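Local atomic coordinates of Alpha/beta hydrolase (PDB entry 3BWX), a protein that has the alpha/beta hydrolase fold, probably acts as a hydrolase on a substrate not yet established, and binds calcium. Residues Arg17-Ala22 and Arg66-Tyr71. The protein carries 1 engineered substitution. Residues are numbered along the deposited sequence; the frame is centred on the assembly and turned at random.
Sequences RLHFRA and RGDSDY. With EDO (1,2-ethanediol), chain R.
Asp70 and Arg17 grip each other through two hydrogen bonds at the start of strand 17-23. From Asp70, CB lies 3.4 Å from Arg17 O, whose carbonyl takes the Asp70 amide proton (Asp70 N to Arg17 O 3.0 Å). With CG anti to its own carbonyl carbon (chi1 -81°), the carboxylate is swung back over the Arg17 backbone, and Asp70 CG is 3.3 Å from the same Arg17 O. At the tip the oxygens divide: Asp70 OD2 accepts from Arg17 N (3.0 Å), the donor arriving from well above the carboxylate plane, and also touches Arg17 CB, while Asp70 OD1 accepts from a water that also donates to Asp68 O. The Arg17 guanidinium is brought round by a bend at chi3 (69°). Its NH2 comes to 4.2 Å from Asp70 OD1, which lies well out of the guanidinium plane; no N-H points at it, and the link is probably a through-space attraction of opposite charges. A second water links Arg17 NE and O with Asp68 O, tying the arginine to the turn. Were Asp70 an alanine, the Arg17 amide and the water on OD1 would probably each lose an acceptor, and the guanidinium its nearby negative charge.

Further along, Ser69 OG accepts from His19 N at 2.9 Å (N-H...O angle 163°) and is also hydrogen-bonded to Glu62 O, so this buried hydroxyl links strand 17-23 to the chain just after strand 58-61; Leu18 CD2 packs against Ser69 CB. The His19 ring runs alongside Asp68, its ND1 3.6 Å from Asp68 CB, with Asp68 OD2 over one ring face. Glu62 OE1 bonds both His19 ND1 and Asp68 N.

The type II' turn Arg66-Ser69, between strand 58-61 and helix 80-94, docks on strand 17-23, which lies between strands 6-11 and 58-61 near one edge of the mixed central sheet; Leu18 reaches Asp86 of that helix.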
ATOM      1  N   ARG A  17      -7.047 -14.035 -12.254  1.00  7.06           N
ATOM      2  CA  ARG A  17      -8.076 -13.635 -11.345  1.00  7.35           C
ATOM      3  C   ARG A  17      -7.431 -12.918 -10.192  1.00  7.35           C
ATOM      4  O   ARG A  17      -6.697 -13.494  -9.409  1.00  7.98           O
ATOM      5  CB  ARG A  17      -8.848 -14.847 -10.811  1.00  8.82           C
ATOM      6  CG  ARG A  17     -10.099 -14.484  -9.991  1.00  8.04           C
ATOM      7  CD  ARG A  17     -10.677 -15.679  -9.219  1.00 13.51           C
ATOM      8  NE  ARG A  17      -9.795 -16.116  -8.130  1.00 13.80           N
ATOM      9  CZ  ARG A  17      -9.802 -17.323  -7.535  1.00 15.54           C
ATOM     10  NH1 ARG A  17     -10.641 -18.305  -7.918  1.00 19.14           N
ATOM     11  NH2 ARG A  17      -8.927 -17.564  -6.577  1.00 23.45           N
ATOM     12  N   LEU A  18      -7.737 -11.640 -10.099  1.00  5.84           N
ATOM     13  CA  LEU A  18      -7.165 -10.774  -9.062  1.00  5.90           C
ATOM     14  C   LEU A  18      -8.288 -10.461  -8.055  1.00  8.28           C
ATOM     15  O   LEU A  18      -9.484 -10.428  -8.394  1.00  7.21           O
ATOM     16  CB  LEU A  18      -6.620  -9.522  -9.707  1.00  7.87           C
ATOM     17  CG  LEU A  18      -5.525  -9.789 -10.748  1.00  6.44           C
ATOM     18  CD1 LEU A  18      -4.995  -8.435 -11.295  1.00  9.64           C
ATOM     19  CD2 LEU A  18      -4.336 -10.630 -10.161  1.00  8.47           C
ATOM     20  N   HIS A  19      -7.868 -10.231  -6.824  1.00  6.71           N
ATOM     21  CA  HIS A  19      -8.773 -10.173  -5.662  1.00  7.42           C
ATOM     22  C   HIS A  19      -8.827  -8.810  -4.986  1.00  5.07           C
ATOM     23  O   HIS A  19      -7.814  -8.157  -4.833  1.00  7.33           O
ATOM     24  CB  HIS A  19      -8.318 -11.192  -4.667  1.00  8.32           C
ATOM     25  CG  HIS A  19      -9.063 -11.187  -3.383  1.00  7.36           C
ATOM     26  ND1 HIS A  19      -8.425 -10.992  -2.169  1.00  8.96           N
ATOM     27  CD2 HIS A  19     -10.380 -11.351  -3.097  1.00  7.07           C
ATOM     28  CE1 HIS A  19      -9.332 -11.026  -1.195  1.00  8.69           C
ATOM     29  NE2 HIS A  19     -10.515 -11.282  -1.729  1.00  9.11           N
ATOM     30  N   PHE A  20     -10.042  -8.393  -4.613  1.00  6.28           N
ATOM     31  CA  PHE A  20     -10.207  -7.218  -3.748  1.00  7.46           C
ATOM     32  C   PHE A  20     -11.255  -7.474  -2.698  1.00  7.36           C
ATOM     33  O   PHE A  20     -12.252  -8.198  -2.959  1.00  8.82           O
ATOM     34  CB  PHE A  20     -10.511  -5.869  -4.466  1.00  6.17           C
ATOM     35  CG  PHE A  20     -11.790  -5.804  -5.250  1.00  8.42           C
ATOM     36  CD1 PHE A  20     -11.933  -6.441  -6.491  1.00  7.61           C
ATOM     37  CD2 PHE A  20     -12.854  -5.047  -4.785  1.00  9.91           C
ATOM     38  CE1 PHE A  20     -13.128  -6.309  -7.192  1.00 10.33           C
ATOM     39  CE2 PHE A  20     -14.009  -4.907  -5.533  1.00  6.10           C
ATOM     40  CZ  PHE A  20     -14.134  -5.543  -6.686  1.00  7.74           C
ATOM     41  N   ARG A  21     -11.011  -6.918  -1.510  1.00  8.67           N
ATOM     42  CA  ARG A  21     -12.051  -6.856  -0.477  1.00  5.84           C
ATOM     43  C   ARG A  21     -12.889  -5.652  -0.734  1.00  7.82           C
ATOM     44  O   ARG A  21     -12.337  -4.579  -1.010  1.00  8.40           O
ATOM     45  CB  ARG A  21     -11.506  -6.801   0.910  1.00  6.46           C
ATOM     46  CG  ARG A  21     -10.718  -8.052   1.332  1.00 12.04           C
ATOM     47  CD  ARG A  21     -10.215  -7.965   2.797  1.00 12.58           C
ATOM     48  NE  ARG A  21      -9.755  -9.247   3.318  1.00 11.05           N
ATOM     49  CZ  ARG A  21      -9.293  -9.410   4.553  1.00 10.93           C
ATOM     50  NH1 ARG A  21      -9.193  -8.387   5.341  1.00 11.97           N
ATOM     51  NH2 ARG A  21      -8.961 -10.623   4.982  1.00 16.09           N
ATOM     52  N   ALA A  22     -14.202  -5.804  -0.679  1.00  9.01           N
ATOM     53  CA  ALA A  22     -15.115  -4.668  -0.880  1.00 10.79           C
ATOM     54  C   ALA A  22     -15.926  -4.455   0.387  1.00 11.80           C
ATOM     55  O   ALA A  22     -16.537  -5.400   0.932  1.00 10.18           O
ATOM     56  CB  ALA A  22     -16.055  -4.929  -2.084  1.00 12.64           C
ATOM     57  N   ARG A  66       0.193 -11.422  -4.799  1.00  8.63           N
ATOM     58  CA  ARG A  66       0.047 -11.093  -3.379  1.00  7.71           C
ATOM     59  C   ARG A  66      -1.291 -11.572  -2.868  1.00  9.19           C
ATOM     60  O   ARG A  66      -2.312 -11.471  -3.547  1.00 10.38           O
ATOM     61  CB  ARG A  66       0.126  -9.584  -3.109  1.00  9.91           C
ATOM     62  CG  ARG A  66       1.507  -8.969  -3.298  1.00  8.80           C
ATOM     63  CD  ARG A  66       1.890  -8.727  -4.739  1.00 10.81           C
ATOM     64  NE  ARG A  66       3.081  -7.892  -4.817  1.00  8.56           N
ATOM     65  CZ  ARG A  66       3.811  -7.756  -5.910  1.00  9.50           C
ATOM     66  NH1 ARG A  66       3.490  -8.356  -7.033  1.00  9.00           N
ATOM     67  NH2 ARG A  66       4.881  -7.001  -5.849  1.00  8.10           N
ATOM     68  N   GLY A  67      -1.288 -12.077  -1.640  1.00  9.25           N
ATOM     69  CA  GLY A  67      -2.545 -12.463  -0.991  1.00  8.09           C
ATOM     70  C   GLY A  67      -3.264 -13.508  -1.777  1.00  7.35           C
ATOM     71  O   GLY A  67      -2.661 -14.514  -2.187  1.00  8.90           O
ATOM     72  N   ASP A  68      -4.559 -13.299  -2.005  1.00  8.78           N
ATOM     73  CA  ASP A  68      -5.395 -14.274  -2.719  1.00  7.83           C
ATOM     74  C   ASP A  68      -5.444 -14.015  -4.211  1.00  8.22           C
ATOM     75  O   ASP A  68      -6.118 -14.719  -4.934  1.00 11.36           O
ATOM     76  CB  ASP A  68      -6.830 -14.247  -2.187  1.00  7.36           C
ATOM     77  CG  ASP A  68      -6.987 -14.917  -0.838  1.00 15.62           C
ATOM     78  OD1 ASP A  68      -5.943 -15.317  -0.253  1.00 15.38           O
ATOM     79  OD2 ASP A  68      -8.154 -15.015  -0.349  1.00 17.90           O
ATOM     80  N   SER A  69      -4.736 -12.986  -4.686  1.00  6.76           N
ATOM     81  CA  SER A  69      -4.644 -12.804  -6.134  1.00  7.90           C
ATOM     82  C   SER A  69      -3.805 -13.898  -6.787  1.00 10.12           C
ATOM     83  O   SER A  69      -2.872 -14.420  -6.203  1.00 10.47           O
ATOM     84  CB  SER A  69      -4.088 -11.414  -6.459  1.00  8.44           C
ATOM     85  OG  SER A  69      -5.061 -10.388  -6.303  1.00  8.21           O
ATOM     86  N   ASP A  70      -4.160 -14.237  -8.012  1.00  8.80           N
ATOM     87  CA  ASP A  70      -3.450 -15.250  -8.711  1.00  7.26           C
ATOM     88  C   ASP A  70      -2.005 -14.872  -8.849  1.00  9.01           C
ATOM     89  O   ASP A  70      -1.663 -13.676  -8.951  1.00  8.11           O
ATOM     90  CB  ASP A  70      -3.989 -15.489 -10.134  1.00  8.66           C
ATOM     91  CG  ASP A  70      -5.230 -16.384 -10.194  1.00 10.74           C
ATOM     92  OD1 ASP A  70      -5.699 -16.920  -9.163  1.00 12.63           O
ATOM     93  OD2 ASP A  70      -5.758 -16.518 -11.311  1.00 13.20           O
ATOM     94  N   TYR A  71      -1.158 -15.907  -8.850  1.00  8.38           N
ATOM     95  CA  TYR A  71       0.260 -15.794  -9.177  1.00  7.51           C
ATOM     96  C   TYR A  71       0.464 -15.826 -10.695  1.00  9.99           C
ATOM     97  O   TYR A  71      -0.316 -16.479 -11.400  1.00 10.73           O
ATOM     98  CB  TYR A  71       1.065 -16.925  -8.511  1.00  8.40           C
ATOM     99  CG  TYR A  71       1.215 -16.846  -6.979  1.00  6.49           C
ATOM    100  CD1 TYR A  71       0.467 -15.943  -6.211  1.00  8.27           C
ATOM    101  CD2 TYR A  71       2.114 -17.681  -6.312  1.00  9.28           C
ATOM    102  CE1 TYR A  71       0.628 -15.885  -4.820  1.00 11.10           C
ATOM    103  CE2 TYR A  71       2.266 -17.636  -4.944  1.00 11.95           C
ATOM    104  CZ  TYR A  71       1.525 -16.740  -4.209  1.00 12.83           C
ATOM    105  OH  TYR A  71       1.678 -16.694  -2.866  1.00 11.51           O
TER
HETATM  106  C1  EDO R 301      -7.133 -11.766   1.610  1.00 29.00           C
HETATM  107  O1  EDO R 301      -6.977 -13.071   2.170  1.00 44.76           O
HETATM  108  C2  EDO R 301      -5.922 -10.978   2.009  1.00 21.41           C
HETATM  109  O2  EDO R 301      -4.839 -11.628   1.383  1.00 35.83           O
HETATM  110  O   HOH W   1      -8.032 -14.285  -7.003  1.00 10.44           O
HETATM  111  O   HOH W   2      -5.715 -17.072  -6.444  1.00 21.77           O